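Local coordinates for uncharacterized hypothetical protein (Parabacteroides merdae, PDB 4EI0) that is of unknown function but belongs to the DUF4466 family and is built mainly of antiparallel beta-sheets, at residues 58-63 with 121-126; 30-35 with 116-121. One frame throughout, in Å; residues are numbered along the deposited sequence. Where two conformers were deposited one is given.

Contact 1. Residues 58-63 with 121-126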
loop_
_atom_site.group_PDB
_atom_site.type_symbol
_atom_site.label_atom_id
_atom_site.label_comp_id
_atom_site.label_asym_id
_atom_site.label_seq_id
_atom_site.Cartn_x
_atom_site.Cartn_y
_atom_site.Cartn_z
ATOM N N SER B 58 20.896 -1.487 17.621
ATOM C CA SER B 58 20.790 -0.450 18.669
ATOM C C SER B 58 22.093 -0.346 19.426
ATOM O O SER B 58 22.869 -1.298 19.448
ATOM C CB SER B 58 19.700 -0.789 19.690
ATOM O OG SER B 58 19.984 -2.017 20.293
ATOM N N SER B 59 22.311 0.788 20.083
ATOM C CA SER B 59 23.581 1.026 20.777
ATOM C C SER B 59 23.578 0.349 22.161
ATOM O O SER B 59 24.616 0.118 22.699
ATOM C CB SER B 59 23.864 2.531 20.909
ATOM O OG SER B 59 22.854 3.145 21.647
ATOM N N ILE B 60 22.411 0.067 22.709
ATOM C CA ILE B 60 22.268 -0.704 23.934
ATOM C C ILE B 60 21.193 -1.741 23.590
ATOM O O ILE B 60 20.100 -1.410 23.085
ATOM C CB ILE B 60 21.805 0.166 25.113
ATOM C CG1 ILE B 60 22.859 1.222 25.503
ATOM C CG2 ILE B 60 21.509 -0.709 26.296
ATOM C CD1 ILE B 60 22.322 2.266 26.467
ATOM N N ALA B 61 21.484 -3.002 23.872
ATOM C CA ALA B 61 20.604 -4.082 23.478
ATOM C C ALA B 61 19.229 -3.904 24.066
ATOM O O ALA B 61 19.097 -3.651 25.251
ATOM C CB ALA B 61 21.194 -5.407 23.948
ATOM N N GLY B 62 18.194 -4.094 23.269
ATOM C CA GLY B 62 16.843 -3.901 23.761
ATOM C C GLY B 62 16.406 -5.000 24.714
ATOM O O GLY B 62 16.964 -6.075 24.660
ATOM N N ALA B 63 15.394 -4.759 25.553
ATOM C CA ALA B 63 14.826 -5.830 26.387
ATOM C C ALA B 63 14.098 -6.837 25.502
ATOM O O ALA B 63 13.745 -6.542 24.344
ATOM C CB ALA B 63 13.840 -5.275 27.442
ATOM N N ARG B 121 18.756 3.100 31.410
ATOM C CA ARG B 121 18.159 4.153 32.284
ATOM C C ARG B 121 19.101 5.325 32.394
ATOM O O ARG B 121 20.295 5.143 32.625
ATOM C CB ARG B 121 17.877 3.619 33.698
ATOM C CG ARG B 121 17.154 4.587 34.610
ATOM C CD ARG B 121 17.030 4.080 36.031
ATOM N NE ARG B 121 16.226 2.864 36.067
ATOM C CZ ARG B 121 14.899 2.825 36.022
ATOM N NH1 ARG B 121 14.154 3.925 36.054
ATOM N NH2 ARG B 121 14.301 1.675 35.970
ATOM N N GLY B 122 18.582 6.527 32.196
ATOM C CA GLY B 122 19.432 7.696 32.196
ATOM C C GLY B 122 20.474 7.806 31.113
ATOM O O GLY B 122 21.270 8.707 31.206
ATOM N N LYS B 123 20.490 6.944 30.078
ATOM C CA LYS B 123 21.570 7.042 29.052
ATOM C C LYS B 123 20.974 7.465 27.723
ATOM O O LYS B 123 19.813 7.744 27.655
ATOM C CB LYS B 123 22.303 5.715 28.905
ATOM C CG LYS B 123 23.055 5.271 30.144
ATOM C CD LYS B 123 23.434 3.807 30.027
ATOM C CE LYS B 123 23.860 3.215 31.359
ATOM N NZ LYS B 123 25.175 3.736 31.734
ATOM N N ASP B 124 21.772 7.510 26.681
ATOM C CA ASP B 124 21.306 7.830 25.330
ATOM C C ASP B 124 21.283 6.499 24.565
ATOM O O ASP B 124 22.069 5.596 24.871
ATOM C CB ASP B 124 22.304 8.776 24.626
ATOM C CG ASP B 124 22.092 10.275 24.963
ATOM O OD1 ASP B 124 21.353 10.635 25.899
ATOM O OD2 ASP B 124 22.679 11.125 24.250
ATOM N N VAL B 125 20.389 6.357 23.592
ATOM C CA VAL B 125 20.406 5.185 22.714
ATOM C C VAL B 125 20.302 5.662 21.273
ATOM O O VAL B 125 19.515 6.571 20.964
ATOM C CB VAL B 125 19.240 4.192 22.949
ATOM C CG1 VAL B 125 19.406 2.958 22.048
ATOM C CG2 VAL B 125 19.138 3.758 24.408
ATOM N N GLN B 126 21.085 5.062 20.392
ATOM C CA GLN B 126 21.002 5.387 18.955
ATOM C C GLN B 126 20.837 4.122 18.150
ATOM O O GLN B 126 21.038 2.996 18.645
ATOM C CB GLN B 126 22.195 6.189 18.461
ATOM C CG GLN B 126 23.510 5.499 18.626
ATOM C CD GLN B 126 24.653 6.448 18.371
ATOM O OE1 GLN B 126 24.786 7.480 19.025
ATOM N NE2 GLN B 126 25.487 6.103 17.412
HETATM O O HOH W 1 24.057 4.396 23.643
#
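S59 meets Q126 at the frayed end of an antiparallel strand pair, with backbone on one side and a hydroxyl standing in for backbone on the other. The amide of S59 reaches Q126 O from nearly straight beyond its carbonyl, S59 N to Q126 O being 2.9 Å, although the bond bends at the hydrogen (131°). The return bond is much straighter: Q126 N gives its proton to S59 OG over 2.9 Å at 168°. The hydroxyl can accept it because OG is tucked between the backbone N and the carbonyl carbon (chi1 61°), over the facing backbone. A water 2.6 Å from S59 OG donates to the carbonyl oxygen of D124 and so carries the polar link back past V125. Apolar groups line this hydroxyl as well: V125 CG1 lies 3.5 Å from S59 OG, while Q126 CG runs beside S59 CB.

I60 works by its end alone. CD1 touches V125 CG2 at 4.1 Å and lies against D124 O, and the chain of K123 crosses that of I60 at about a right angle, its CD 4.0 Å from I60 CD1. The loop is steadied from within by S58, whose OG donates to I60 O at 2.9 Å from well above the carbonyl plane; Y114 OH bonds the same oxygen. Inward, S58 and V125 both pack on Y114 of strand 107-115, in the facing sheet. With the hydroxyl of S59 taking the bond its own carbonyl would take in a regular hydrogen-bonded antiparallel pair, the contact sits at the end of two neighbouring inner strands, 51-58 and 124-133, of an antiparallel beta-sandwich, where regular pairing gives way to a loop.

Contact 2. Residues 30-35 with 116-121; sequences NIVGNE and IPEEAR
R121 NH2 is gripped by two carboxylates, those of E118 and D152, while V32 CB lies 3.9 Å from it across the contact. The bond from R121 NH2 to E118 OE1, 2.7 Å, uses the oxygen's syn lone pair. A second runs from R121 NE to E118 OE2 at 2.9 Å, so the guanidinium is held side-on with the carboxylate at its edge. A bend at chi3 (-63°) folds the otherwise extended arginine back over V32. V32 CG2 sits 4.0 Å above the centre of one guanidinium face, and the two side chains cross at about a right angle. A methionine in place of R121 would probably leave the carboxylates of E118 and D152 without their shared cation and V32 without the flat group over its CG2.

V32 also packs inward, its CG2 4.1 Å from I116 CG2. It occupies the second position of a type II beta turn, I31 to N34, and G33 follows with the positive phi (90°) that suits glycine. I116 lies against the turn: its CD1 comes within 3.4 Å of I31 O, and its CG1 rests on N34 O. Backbone bonds hold the turn at both sides of I116, G33 N to I116 O at 2.9 Å and, almost perfectly straight (178°), I116 N to N34 O at 2.9 Å.

These bonds carry the pairing of strands 35-43 and 107-115 past their ends, just before the 3-10 turn 118-120. Beyond I116 lie I36 and I148; N30 ND2 bonds K147 O, R121 NH1 bonds K150 O, and I31 and N34 touch M153, placing the turn beside the start of strand 152-159, which belongs to a different sheet.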
loop_
_atom_site.group_PDB
_atom_site.type_symbol
_atom_site.label_atom_id
_atom_site.label_comp_id
_atom_site.label_asym_id
_atom_site.label_seq_id
_atom_site.Cartn_x
_atom_site.Cartn_y
_atom_site.Cartn_z
ATOM N N ASN B 30 11.100 8.807 27.246
ATOM C CA ASN B 30 11.420 7.428 26.942
ATOM C C ASN B 30 11.766 6.752 28.305
ATOM O O ASN B 30 12.844 6.986 28.855
ATOM C CB ASN B 30 12.632 7.391 26.009
ATOM C CG ASN B 30 12.367 8.021 24.665
ATOM O OD1 ASN B 30 11.368 7.708 24.029
ATOM N ND2 ASN B 30 13.284 8.869 24.204
ATOM N N ILE B 31 10.815 5.972 28.821
ATOM C CA ILE B 31 10.856 5.340 30.124
ATOM C C ILE B 31 11.161 3.828 29.985
ATOM O O ILE B 31 10.573 3.114 29.153
ATOM C CB ILE B 31 9.505 5.552 30.867
ATOM C CG1 ILE B 31 9.273 7.052 31.100
ATOM C CG2 ILE B 31 9.523 4.872 32.268
ATOM C CD1 ILE B 31 7.834 7.387 31.466
ATOM N N VAL B 32 12.055 3.342 30.823
ATOM C CA VAL B 32 12.371 1.913 30.935
ATOM C C VAL B 32 11.125 1.039 30.953
ATOM O O VAL B 32 10.122 1.396 31.571
ATOM C CB VAL B 32 13.287 1.622 32.156
ATOM C CG1 VAL B 32 13.474 0.121 32.341
ATOM C CG2 VAL B 32 14.656 2.303 31.954
ATOM N N GLY B 33 11.164 -0.061 30.192
ATOM C CA GLY B 33 10.006 -0.938 30.090
ATOM C C GLY B 33 9.073 -0.543 28.963
ATOM O O GLY B 33 8.283 -1.340 28.560
ATOM N N ASN B 34 9.151 0.676 28.450
ATOM C CA ASN B 34 8.233 1.124 27.363
ATOM C C ASN B 34 8.954 0.930 26.011
ATOM O O ASN B 34 10.148 0.665 25.920
ATOM C CB ASN B 34 7.913 2.649 27.468
ATOM C CG ASN B 34 6.781 2.974 28.431
ATOM O OD1 ASN B 34 6.215 2.100 29.017
ATOM N ND2 ASN B 34 6.476 4.272 28.597
ATOM N N GLU B 35 8.211 1.102 24.960
ATOM C CA GLU B 35 8.779 0.973 23.634
ATOM C C GLU B 35 9.119 2.324 23.008
ATOM O O GLU B 35 8.492 3.344 23.331
ATOM C CB GLU B 35 7.814 0.149 22.783
ATOM C CG GLU B 35 6.496 0.803 22.505
ATOM C CD GLU B 35 5.415 -0.172 22.024
ATOM O OE1 GLU B 35 5.422 -1.398 22.321
ATOM O OE2 GLU B 35 4.544 0.329 21.306
ATOM N N ILE B 116 12.803 -0.543 25.942
ATOM C CA ILE B 116 13.864 0.153 26.669
ATOM C C ILE B 116 14.293 -0.698 27.839
ATOM O O ILE B 116 13.458 -1.070 28.647
ATOM C CB ILE B 116 13.391 1.600 27.114
ATOM C CG1 ILE B 116 12.982 2.435 25.906
ATOM C CG2 ILE B 116 14.443 2.340 27.878
ATOM C CD1 ILE B 116 12.158 3.670 26.205
ATOM N N PRO B 117 15.603 -1.077 27.908
ATOM C CA PRO B 117 16.041 -2.026 28.944
ATOM C C PRO B 117 16.517 -1.241 30.162
ATOM O O PRO B 117 16.868 -0.069 30.021
ATOM C CB PRO B 117 17.229 -2.704 28.293
ATOM C CG PRO B 117 17.875 -1.560 27.516
ATOM C CD PRO B 117 16.710 -0.800 26.958
ATOM N N GLU B 118 16.517 -1.879 31.330
ATOM C CA GLU B 118 17.042 -1.276 32.570
ATOM C C GLU B 118 18.422 -0.666 32.371
ATOM O O GLU B 118 18.707 0.402 32.889
ATOM C CB GLU B 118 17.089 -2.329 33.690
ATOM C CG GLU B 118 17.698 -1.842 35.018
ATOM C CD GLU B 118 16.939 -0.638 35.582
ATOM O OE1 GLU B 118 15.716 -0.550 35.420
ATOM O OE2 GLU B 118 17.563 0.251 36.148
ATOM N N GLU B 119 19.291 -1.340 31.634
ATOM C CA GLU B 119 20.641 -0.805 31.448
ATOM C C GLU B 119 20.690 0.524 30.664
ATOM O O GLU B 119 21.717 1.182 30.674
ATOM C CB GLU B 119 21.588 -1.880 30.864
ATOM C CG GLU B 119 21.815 -1.881 29.370
ATOM C CD GLU B 119 23.122 -2.579 28.966
ATOM O OE1 GLU B 119 24.202 -1.968 29.113
ATOM O OE2 GLU B 119 23.086 -3.725 28.472
ATOM N N ALA B 120 19.600 0.920 29.981
ATOM C CA ALA B 120 19.573 2.198 29.249
ATOM C C ALA B 120 19.148 3.365 30.155
ATOM O O ALA B 120 19.199 4.496 29.708
ATOM C CB ALA B 120 18.671 2.135 28.029
ATOM N N ARG B 121 18.756 3.100 31.410
ATOM C CA ARG B 121 18.159 4.153 32.284
ATOM C C ARG B 121 19.101 5.325 32.394
ATOM O O ARG B 121 20.295 5.143 32.625
ATOM C CB ARG B 121 17.877 3.619 33.698
ATOM C CG ARG B 121 17.154 4.587 34.610
ATOM C CD ARG B 121 17.030 4.080 36.031
ATOM N NE ARG B 121 16.226 2.864 36.067
ATOM C CZ ARG B 121 14.899 2.825 36.022
ATOM N NH1 ARG B 121 14.154 3.925 36.054
ATOM N NH2 ARG B 121 14.301 1.675 35.970
#

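From the N terminus, the chain passes through 30-35, then 58-63, and meets each again in the connection between strands 107-115 and 124-133. Contact 2 closes the long excursion from 30-35 to 116-121, and contact 1 the shorter one from 58-63 to 121-126. Their segments alternate, so the two closures cross, and R121 is common to both. The loops also touch directly: I60 CG2 packs 3.3 Å from E119 CG, and A61 lies against P117. Contact 2 closes the end of the sheet holding 35-43 and 107-115, contact 1 that of the sheet pairing 51-58 with 124-133. The shared connection and the loop packing bring these ends together, contact 2 beside strand 152-159.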